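Local coordinates for aldehyde dehydrogenase (Staphylococcus aureus, PDB 6K10), which oxidises 4,4'-diaponeurosporen-4-al to 4,4'-diaponeurosporenoic acid with NAD+ as acceptor, a step in making the protective carotenoid pigment staphyloxanthin, at residues V156-R159 and L160-T164; H297-R300 and L301-L304; T229-I232 and K233-S236. The protein carries 1 engineered substitution. One frame throughout, in Å; residues are numbered along the deposited sequence.

Contact 1: V156-R159 and L160-T164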
loop_
_atom_site.group_PDB
_atom_site.type_symbol
_atom_site.label_atom_id
_atom_site.label_comp_id
_atom_site.label_asym_id
_atom_site.label_seq_id
_atom_site.Cartn_x
_atom_site.Cartn_y
_atom_site.Cartn_z
ATOM N N VAL A 156 -28.473 13.568 -4.158
ATOM C CA VAL A 156 -28.019 14.150 -5.415
ATOM C C VAL A 156 -26.948 13.269 -6.039
ATOM O O VAL A 156 -26.923 13.063 -7.258
ATOM C CB VAL A 156 -27.519 15.588 -5.186
ATOM C CG1 VAL A 156 -26.773 16.093 -6.408
ATOM C CG2 VAL A 156 -28.686 16.503 -4.855
ATOM N N ILE A 157 -26.058 12.723 -5.207
ATOM C CA ILE A 157 -25.025 11.814 -5.697
ATOM C C ILE A 157 -25.658 10.553 -6.274
ATOM O O ILE A 157 -25.280 10.083 -7.354
ATOM C CB ILE A 157 -24.027 11.488 -4.570
ATOM C CG1 ILE A 157 -23.178 12.719 -4.239
ATOM C CG2 ILE A 157 -23.151 10.303 -4.947
ATOM C CD1 ILE A 157 -22.169 12.487 -3.130
ATOM N N LYS A 158 -26.638 9.990 -5.562
ATOM C CA LYS A 158 -27.305 8.784 -6.045
ATOM C C LYS A 158 -28.049 9.044 -7.350
ATOM O O LYS A 158 -27.972 8.240 -8.286
ATOM C CB LYS A 158 -28.263 8.255 -4.981
ATOM C CG LYS A 158 -29.164 7.137 -5.471
ATOM C CD LYS A 158 -29.175 5.971 -4.503
ATOM C CE LYS A 158 -29.994 4.818 -5.054
ATOM N NZ LYS A 158 -29.133 3.844 -5.778
ATOM N N ARG A 159 -28.784 10.157 -7.424
ATOM C CA ARG A 159 -29.483 10.517 -8.656
ATOM C C ARG A 159 -28.508 10.642 -9.818
ATOM O O ARG A 159 -28.698 10.038 -10.880
ATOM C CB ARG A 159 -30.236 11.834 -8.461
ATOM C CG ARG A 159 -31.529 11.733 -7.673
ATOM C CD ARG A 159 -32.427 12.931 -7.967
ATOM N NE ARG A 159 -32.253 14.014 -7.002
ATOM C CZ ARG A 159 -31.873 15.249 -7.320
ATOM N NH1 ARG A 159 -31.744 16.169 -6.374
ATOM N NH2 ARG A 159 -31.618 15.565 -8.582
ATOM N N LEU A 160 -27.455 11.437 -9.622
ATOM C CA LEU A 160 -26.445 11.652 -10.652
ATOM C C LEU A 160 -25.890 10.332 -11.171
ATOM O O LEU A 160 -25.827 10.099 -12.384
ATOM C CB LEU A 160 -25.330 12.529 -10.075
ATOM C CG LEU A 160 -24.233 13.046 -10.996
ATOM C CD1 LEU A 160 -23.097 12.047 -11.223
ATOM C CD2 LEU A 160 -24.934 13.349 -12.274
ATOM N N ILE A 161 -25.485 9.453 -10.257
ATOM C CA ILE A 161 -24.860 8.194 -10.652
ATOM C C ILE A 161 -25.857 7.305 -11.382
ATOM O O ILE A 161 -25.564 6.764 -12.454
ATOM C CB ILE A 161 -24.267 7.487 -9.421
ATOM C CG1 ILE A 161 -23.058 8.264 -8.890
ATOM C CG2 ILE A 161 -23.909 6.048 -9.753
ATOM C CD1 ILE A 161 -21.887 8.310 -9.849
ATOM N N ASN A 162 -27.056 7.144 -10.813
ATOM C CA ASN A 162 -28.024 6.207 -11.377
ATOM C C ASN A 162 -28.513 6.641 -12.753
ATOM O O ASN A 162 -28.843 5.793 -13.589
ATOM C CB ASN A 162 -29.213 6.039 -10.429
ATOM C CG ASN A 162 -28.884 5.171 -9.233
ATOM O OD1 ASN A 162 -29.590 5.190 -8.225
ATOM N ND2 ASN A 162 -27.808 4.398 -9.339
ATOM N N GLU A 163 -28.579 7.942 -13.008
ATOM C CA GLU A 163 -29.038 8.417 -14.303
ATOM C C GLU A 163 -27.912 8.507 -15.325
ATOM O O GLU A 163 -28.178 8.814 -16.492
ATOM C CB GLU A 163 -29.738 9.770 -14.137
ATOM C CG GLU A 163 -30.929 9.672 -13.185
ATOM C CD GLU A 163 -31.906 10.822 -13.306
ATOM O OE1 GLU A 163 -32.205 11.243 -14.444
ATOM O OE2 GLU A 163 -32.390 11.290 -12.255
ATOM N N THR A 164 -26.676 8.210 -14.923
ATOM C CA THR A 164 -25.519 8.249 -15.810
ATOM C C THR A 164 -24.918 6.879 -16.095
ATOM O O THR A 164 -24.514 6.619 -17.230
ATOM C CB THR A 164 -24.433 9.161 -15.222
ATOM O OG1 THR A 164 -25.011 10.420 -14.855
ATOM C CG2 THR A 164 -23.329 9.404 -16.239
#

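Contact 2: H297-R300 and L301-L304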
loop_
_atom_site.group_PDB
_atom_site.type_symbol
_atom_site.label_atom_id
_atom_site.label_comp_id
_atom_site.label_asym_id
_atom_site.label_seq_id
_atom_site.Cartn_x
_atom_site.Cartn_y
_atom_site.Cartn_z
ATOM N N HIS A 297 -23.355 16.888 16.177
ATOM C CA HIS A 297 -22.038 17.516 16.152
ATOM C C HIS A 297 -22.089 18.945 16.673
ATOM O O HIS A 297 -21.118 19.419 17.272
ATOM C CB HIS A 297 -21.464 17.481 14.737
ATOM C CG HIS A 297 -20.848 16.166 14.370
ATOM N ND1 HIS A 297 -19.701 15.691 14.967
ATOM C CD2 HIS A 297 -21.223 15.226 13.471
ATOM C CE1 HIS A 297 -19.393 14.514 14.450
ATOM N NE2 HIS A 297 -20.301 14.210 13.539
ATOM N N TYR A 298 -23.207 19.641 16.457
ATOM C CA TYR A 298 -23.366 20.974 17.026
ATOM C C TYR A 298 -23.300 20.924 18.548
ATOM O O TYR A 298 -22.607 21.732 19.179
ATOM C CB TYR A 298 -24.686 21.591 16.559
ATOM C CG TYR A 298 -25.034 22.877 17.274
ATOM C CD1 TYR A 298 -24.550 24.098 16.823
ATOM C CD2 TYR A 298 -25.844 22.869 18.402
ATOM C CE1 TYR A 298 -24.862 25.273 17.478
ATOM C CE2 TYR A 298 -26.159 24.036 19.063
ATOM C CZ TYR A 298 -25.666 25.235 18.598
ATOM O OH TYR A 298 -25.985 26.397 19.258
ATOM N N HIS A 299 -24.014 19.976 19.156
ATOM C CA HIS A 299 -24.003 19.866 20.611
ATOM C C HIS A 299 -22.670 19.342 21.125
ATOM O O HIS A 299 -22.243 19.711 22.225
ATOM C CB HIS A 299 -25.151 18.968 21.074
ATOM C CG HIS A 299 -26.498 19.607 20.949
ATOM N ND1 HIS A 299 -27.615 18.916 20.530
ATOM C CD2 HIS A 299 -26.908 20.874 21.190
ATOM C CE1 HIS A 299 -28.654 19.730 20.516
ATOM N NE2 HIS A 299 -28.252 20.924 20.912
ATOM N N ARG A 300 -22.006 18.479 20.354
ATOM C CA ARG A 300 -20.648 18.076 20.700
ATOM C C ARG A 300 -19.738 19.291 20.828
ATOM O O ARG A 300 -18.918 19.372 21.750
ATOM C CB ARG A 300 -20.105 17.114 19.644
ATOM C CG ARG A 300 -18.669 16.681 19.874
ATOM C CD ARG A 300 -18.186 15.771 18.754
ATOM N NE ARG A 300 -18.142 16.452 17.462
ATOM C CZ ARG A 300 -17.173 17.281 17.085
ATOM N NH1 ARG A 300 -17.215 17.853 15.890
ATOM N NH2 ARG A 300 -16.163 17.544 17.905
ATOM N N LEU A 301 -19.889 20.258 19.924
ATOM C CA LEU A 301 -19.000 21.414 19.914
ATOM C C LEU A 301 -19.417 22.469 20.936
ATOM O O LEU A 301 -18.555 23.124 21.531
ATOM C CB LEU A 301 -18.946 22.010 18.508
ATOM C CG LEU A 301 -18.154 21.226 17.460
ATOM C CD1 LEU A 301 -18.543 21.657 16.055
ATOM C CD2 LEU A 301 -16.663 21.420 17.685
ATOM N N THR A 302 -20.725 22.658 21.156
ATOM C CA THR A 302 -21.142 23.592 22.199
ATOM C C THR A 302 -20.839 23.043 23.588
ATOM O O THR A 302 -20.611 23.819 24.523
ATOM C CB THR A 302 -22.633 23.926 22.078
ATOM O OG1 THR A 302 -23.419 22.742 22.259
ATOM C CG2 THR A 302 -22.939 24.542 20.720
ATOM N N SER A 303 -20.831 21.717 23.743
ATOM C CA SER A 303 -20.349 21.132 24.989
ATOM C C SER A 303 -18.881 21.478 25.212
ATOM O O SER A 303 -18.475 21.809 26.332
ATOM C CB SER A 303 -20.553 19.616 24.974
ATOM O OG SER A 303 -20.245 19.046 26.235
ATOM N N LEU A 304 -18.073 21.421 24.151
ATOM C CA LEU A 304 -16.673 21.816 24.263
ATOM C C LEU A 304 -16.541 23.304 24.565
ATOM O O LEU A 304 -15.677 23.709 25.351
ATOM C CB LEU A 304 -15.926 21.453 22.979
ATOM C CG LEU A 304 -15.669 19.956 22.787
ATOM C CD1 LEU A 304 -15.339 19.638 21.338
ATOM C CD2 LEU A 304 -14.542 19.498 23.698
#

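Contact 3: T229-I232 and K233-S236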
loop_
_atom_site.group_PDB
_atom_site.type_symbol
_atom_site.label_atom_id
_atom_site.label_comp_id
_atom_site.label_asym_id
_atom_site.label_seq_id
_atom_site.Cartn_x
_atom_site.Cartn_y
_atom_site.Cartn_z
ATOM N N THR A 229 10.046 33.307 15.413
ATOM C CA THR A 229 10.487 33.982 14.199
ATOM C C THR A 229 9.377 34.145 13.169
ATOM O O THR A 229 9.612 34.751 12.118
ATOM C CB THR A 229 11.655 33.224 13.555
ATOM O OG1 THR A 229 11.178 31.996 12.986
ATOM C CG2 THR A 229 12.723 32.914 14.589
ATOM N N ALA A 230 8.183 33.632 13.443
ATOM C CA ALA A 230 7.130 33.592 12.437
ATOM C C ALA A 230 6.655 34.991 12.062
ATOM O O ALA A 230 6.696 35.929 12.863
ATOM C CB ALA A 230 5.945 32.768 12.939
ATOM N N ASN A 231 6.203 35.122 10.816
ATOM C CA ASN A 231 5.458 36.298 10.376
ATOM C C ASN A 231 4.049 36.150 10.934
ATOM O O ASN A 231 3.243 35.376 10.414
ATOM C CB ASN A 231 5.456 36.401 8.855
ATOM C CG ASN A 231 4.837 37.692 8.353
ATOM O OD1 ASN A 231 3.849 38.182 8.900
ATOM N ND2 ASN A 231 5.421 38.252 7.300
ATOM N N ILE A 232 3.749 36.900 11.996
ATOM C CA ILE A 232 2.556 36.625 12.795
ATOM C C ILE A 232 1.285 36.914 12.005
ATOM O O ILE A 232 0.336 36.123 12.023
ATOM C CB ILE A 232 2.599 37.423 14.109
ATOM C CG1 ILE A 232 3.847 37.050 14.912
ATOM C CG2 ILE A 232 1.340 37.175 14.922
ATOM C CD1 ILE A 232 3.825 35.634 15.454
ATOM N N LYS A 233 1.235 38.053 11.310
ATOM C CA LYS A 233 0.004 38.408 10.607
ATOM C C LYS A 233 -0.257 37.471 9.437
ATOM O O LYS A 233 -1.394 37.029 9.232
ATOM C CB LYS A 233 0.049 39.858 10.129
ATOM C CG LYS A 233 -1.295 40.346 9.592
ATOM C CD LYS A 233 -2.397 40.120 10.622
ATOM C CE LYS A 233 -3.721 40.742 10.199
ATOM N NZ LYS A 233 -4.289 40.129 8.967
ATOM N N VAL A 234 0.780 37.157 8.656
ATOM C CA VAL A 234 0.618 36.213 7.553
ATOM C C VAL A 234 0.278 34.824 8.082
ATOM O O VAL A 234 -0.535 34.103 7.492
ATOM C CB VAL A 234 1.882 36.193 6.677
ATOM C CG1 VAL A 234 1.731 35.180 5.554
ATOM C CG2 VAL A 234 2.153 37.577 6.115
ATOM N N ALA A 235 0.897 34.426 9.195
ATOM C CA ALA A 235 0.552 33.150 9.813
ATOM C C ALA A 235 -0.920 33.115 10.194
ATOM O O ALA A 235 -1.622 32.134 9.928
ATOM C CB ALA A 235 1.427 32.902 11.041
ATOM N N SER A 236 -1.409 34.191 10.812
ATOM C CA SER A 236 -2.798 34.220 11.251
ATOM C C SER A 236 -3.755 34.141 10.069
ATOM O O SER A 236 -4.829 33.537 10.169
ATOM C CB SER A 236 -3.054 35.479 12.078
ATOM O OG SER A 236 -3.282 36.601 11.245
#

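Contact 1: V156-R159 and L160-T164
Lys158 and Asn162, one helical turn apart, meet through their polar ends: Lys158 NZ donates to Asn162 OD1 over 2.8 Å, lying in the plane of the amide and on a lone pair of the oxygen. The lysine reaches it by a folded path. Its CG stands anti to the backbone N (chi1 171°), and bends at chi2 and chi4 then bring the chain round, until CE is itself 3.2 Å from Asn162 OD1. Asn162 CG is anti to its carbonyl carbon, beside the backbone N, and the two side chains meet at a slant rather than run alongside. Both ends are also held by strand 170-172: Glu171 forms a salt bridge with Lys158 NZ and accepts from Asn162 ND2, while Val172 O takes a further bond from the lysine. The ammonium group thus has three acceptors, and the amide is fixed in rotation because its oxygen and its nitrogen are both engaged.

On the inner side of the helix, Ile157 CG2 and Ile161 CG1 come only loosely together, at 4.4 Å; both residues pack on Val172 and on Phe129 of helix 126-138. Glu163 lays its CG 3.2 Å from Arg159 O, and its carboxylate does not join the guanidinium, since Arg159 NH2 and Glu163 OE2 remain 5.7 Å apart. Thr164 OG1 donates to Leu160 O over 2.6 Å, back onto the preceding turn. Ordinary i to i+4 backbone bonds run beneath all of this, from Leu160 N to Val156 O through Glu163 N to Arg159 O. Such a helix, with one side on the sheet and polar ties to the following strand, belongs to the beta-alpha-beta unit of strand 141-145, helix 151-164 and strand 170-172.

Contact 2: H297-R300 and L301-L304
Thr302 sets its methyl over one face of the Tyr298 ring, a CH-pi contact with CG2 3.7 Å from the ring centroid and 19° off the normal. The methyl sits toward the phenol end, 3.5 Å from Tyr298 CZ. The tyrosine ring comes to lie beneath it by swinging out anti to its own backbone N (chi1 171°). Ile325 of strand 324-330 packs against Tyr298, Thr302 and Leu301, making this the closely filled side.

Arg300 forms a second packed region. Its chain runs straight to CD and then turns at chi3 (64°), which lays one face of the guanidinium over Leu301, whose CG is 3.8 Å from Arg300 NH1. Arg300 NE donates to His297 ND1 over 3.0 Å, close to the plane of both flat groups; a weaker bond from NH1 reaches the same nitrogen. The far end of the group is taken by Glu342, in a salt bridge with NH2, and by the carbonyl of Ile344. All this belongs to helix 295-307 of the aldehyde dehydrogenase fold, which packs on strand 324-330 of the sheet that also holds strands 256-260 and 348-354; its Arg300 side chain is about 12 Å from that of Ser251, an engineered residue at a predicted active-site position.

Along the outer side the contacts thin out. His299 and Ser303 are exposed, and they are linked by the backbone bond from Ser303 N to His299 O at 2.9 Å. The imidazole runs beside Thr302 with OG1 near its ring plane, yet His299 CD2 and Thr302 OG1 stay 4.1 Å apart; the polar end of the ring instead bonds Glu320 through NE2. Ser303 adds little more than its CB, resting 3.2 Å from His299 O.

Contact 3: T229-I232 and K233-S236
Asn231 caps the helix that starts at Ile232, its OD1 accepting from Val234 N over 3.2 Å. The N-H points almost straight at the oxygen, at 168°, but the donor stands above the amide plane, 51° out of it, and so misses the lone pairs. With CG anti to the backbone N (chi1 -173°), the amide is carried forward over the first turn.

Backbone bonds carry the turn onward. Ala235 N donates to Asn231 O at 2.8 Å and Ser236 N to Ile232 O at 2.9 Å. A side-chain bond adds to these: Ser236 OG folds back to Lys233 O at 2.8 Å, and it also bonds Thr274 of helix 264-279.

Van der Waals packing sets methyls on polar groups. Val234 CG2 lies against the Asn231 amide, 3.3 Å from OD1 and 3.5 Å from ND2; in the second subunit, Thr442 packs on Asn231 and Glu445 on Val234. Ala235 CB rests 3.1 Å from Asn231 O.

Charge lies further out: Lys233 NZ pairs with Glu237 and with Glu277 of helix 264-279.

The Asn231 side chain thus satisfies Val234 N, an early N-H without a helical carbonyl four residues back, while the Asn231 carbonyl begins the regular i to i+4 series at Ala235 N.

From the N terminus the three contacts follow in series, contact 1 (156-164), contact 3 (229-236) and contact 2 (297-304); none nests in or crosses another, and each joins residues three or four apart within one continuous stretch and closes no long loop. Contact 1 belongs to helix 151-164, beside the sheet that includes strands 141-145 and 170-172. Contact 3 starts helix 232-244, after the short loop that follows strand 223-226 of the other sheet, and meets the second subunit. Contact 2 lies on helix 295-307, against strand 324-330 of that same second sheet. Contacts 1 and 3 fall on opposite sides of the chain's centre, about 45 Å between centres.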